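Local coordinates for betainyl-CoA thiolase (Pseudomonas putida, PDB 2HLJ), which probably acts on acyl-CoA thioesters as a hotdog-fold betainyl-CoA thiolase, with acyltransferase or fatty acyl-CoA hydrolase activity, at residues 55-60 / 112-117. Sequence-based numbering, arbitrary orientation.
Sequences NSLFTL and LLHVDL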
# COMPACT_ATOMS: atom_id res chain seq x y z
N ASN A 55 -4.03 -4.49 16.57
CA ASN A 55 -2.66 -4.39 17.04
C ASN A 55 -1.89 -5.71 17.02
O ASN A 55 -0.67 -5.69 16.90
CB ASN A 55 -2.58 -3.75 18.44
CG ASN A 55 -2.89 -2.25 18.45
OD1 ASN A 55 -2.57 -1.53 17.51
ND2 ASN A 55 -3.50 -1.77 19.52
N SER A 56 -2.58 -6.85 17.09
CA SER A 56 -1.91 -8.16 17.07
C SER A 56 -1.76 -8.72 15.66
O SER A 56 -1.44 -9.90 15.50
CB SER A 56 -2.72 -9.19 17.87
OG SER A 56 -4.05 -9.25 17.35
N LEU A 57 -2.04 -7.91 14.63
CA LEU A 57 -1.86 -8.36 13.25
C LEU A 57 -0.69 -7.62 12.60
O LEU A 57 -0.59 -6.40 12.70
CB LEU A 57 -3.11 -8.08 12.44
CG LEU A 57 -4.36 -8.86 12.78
CD1 LEU A 57 -5.41 -8.49 11.77
CD2 LEU A 57 -4.11 -10.36 12.78
N PHE A 58 0.19 -8.34 11.93
CA PHE A 58 1.24 -7.73 11.14
C PHE A 58 0.89 -7.98 9.68
O PHE A 58 0.68 -9.13 9.28
CB PHE A 58 2.59 -8.37 11.50
CG PHE A 58 3.78 -7.83 10.71
CD1 PHE A 58 4.29 -6.55 10.96
CD2 PHE A 58 4.40 -8.61 9.73
CE1 PHE A 58 5.40 -6.07 10.24
CE2 PHE A 58 5.50 -8.15 9.01
CZ PHE A 58 6.01 -6.87 9.25
N THR A 59 0.79 -6.93 8.89
CA THR A 59 0.51 -7.13 7.48
C THR A 59 1.78 -7.68 6.83
O THR A 59 2.82 -7.06 6.93
CB THR A 59 0.08 -5.86 6.79
OG1 THR A 59 -1.02 -5.26 7.51
CG2 THR A 59 -0.37 -6.19 5.37
N LEU A 60 1.68 -8.85 6.22
CA LEU A 60 2.81 -9.51 5.57
C LEU A 60 3.04 -8.95 4.16
O LEU A 60 4.18 -8.76 3.75
CB LEU A 60 2.58 -11.02 5.48
CG LEU A 60 2.62 -11.78 6.80
CD1 LEU A 60 2.17 -13.21 6.61
CD2 LEU A 60 4.01 -11.69 7.38
N LEU A 112 -2.34 -11.16 6.34
CA LEU A 112 -2.01 -10.64 7.67
C LEU A 112 -1.67 -11.82 8.58
O LEU A 112 -2.24 -12.89 8.43
CB LEU A 112 -3.22 -9.89 8.22
CG LEU A 112 -3.88 -8.83 7.32
CD1 LEU A 112 -5.35 -8.94 7.38
CD2 LEU A 112 -3.46 -7.43 7.80
N LEU A 113 -0.70 -11.60 9.47
CA LEU A 113 -0.19 -12.59 10.42
C LEU A 113 -0.61 -12.20 11.82
O LEU A 113 -0.40 -11.04 12.24
CB LEU A 113 1.35 -12.63 10.36
CG LEU A 113 2.06 -13.57 11.35
CD1 LEU A 113 1.68 -15.00 11.09
CD2 LEU A 113 3.56 -13.41 11.29
N HIS A 114 -1.18 -13.17 12.56
CA HIS A 114 -1.50 -12.95 13.96
C HIS A 114 -0.24 -13.20 14.75
O HIS A 114 0.38 -14.25 14.66
CB HIS A 114 -2.65 -13.86 14.42
CG HIS A 114 -3.12 -13.62 15.83
ND1 HIS A 114 -3.37 -14.65 16.71
CD2 HIS A 114 -3.42 -12.47 16.49
CE1 HIS A 114 -3.78 -14.15 17.87
NE2 HIS A 114 -3.83 -12.83 17.76
N VAL A 115 0.15 -12.22 15.55
CA VAL A 115 1.44 -12.26 16.24
C VAL A 115 1.24 -12.27 17.74
O VAL A 115 0.35 -11.64 18.26
CB VAL A 115 2.37 -11.07 15.84
CG1 VAL A 115 2.59 -11.05 14.35
CG2 VAL A 115 1.83 -9.75 16.29
N ASP A 116 2.08 -13.02 18.43
CA ASP A 116 2.11 -13.06 19.89
C ASP A 116 2.80 -11.81 20.43
O ASP A 116 3.97 -11.59 20.14
CB ASP A 116 2.88 -14.30 20.34
CG ASP A 116 2.84 -14.50 21.85
OD1 ASP A 116 1.73 -14.48 22.43
OD2 ASP A 116 3.91 -14.71 22.46
N LEU A 117 2.08 -11.01 21.21
CA LEU A 117 2.67 -9.88 21.94
C LEU A 117 3.39 -8.91 21.02
O LEU A 117 2.73 -8.22 20.27
CB LEU A 117 3.64 -10.36 23.03
CG LEU A 117 3.01 -11.32 24.04
CD1 LEU A 117 4.08 -11.83 25.01
CD2 LEU A 117 1.82 -10.65 24.78
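Leu57 sends CD2 across to the backbone of His114, 3.9 Å from its CA, while its CD1 leans toward CB of Leu112. Leu112 lies alongside Thr59, both pointing the same way, and its CD2 fits beside the threonine at 3.3 Å from OG1. That hydroxyl bonds Asp25 of the second subunit. Leu57 and Leu112 also meet helix 25-43, the long helix that the hotdog fold wraps in its antiparallel sheet. Strands 57-60 and 112-114 are neighbours in that sheet. Phe58 N donates to Leu113 O and Leu113 N to Phe58 O, both at 2.8 Å. Beyond the strand ends, Val115 N donates a nearly straight hydrogen bond to Ser56 O (N-H...O angle 166°). On the sheet face that carries Phe58 and Leu113, Leu60 lies obliquely against Leu113, with Leu60 CG 3.9 Å from Leu113 CB. Val115 spreads its methyls over segment 55-60: CG1 rests against Phe58 CB, and CG2 lies 3.4 Å from Ser56 O. With CG anti to the backbone N (chi1 -175°), the His114 ring extends beside Ser56. The serine OG meets the ring edge at CD2, 3.4 Å away. Asp46 OD2 is hydrogen-bonded to both Ser56 OG and His114 NE2, and Ala123 O to His114 ND1. With an alanine in place of His114, Ser56 would probably lose the ring edge it packs on, and Asp46 and Ala123 O their imidazole partner.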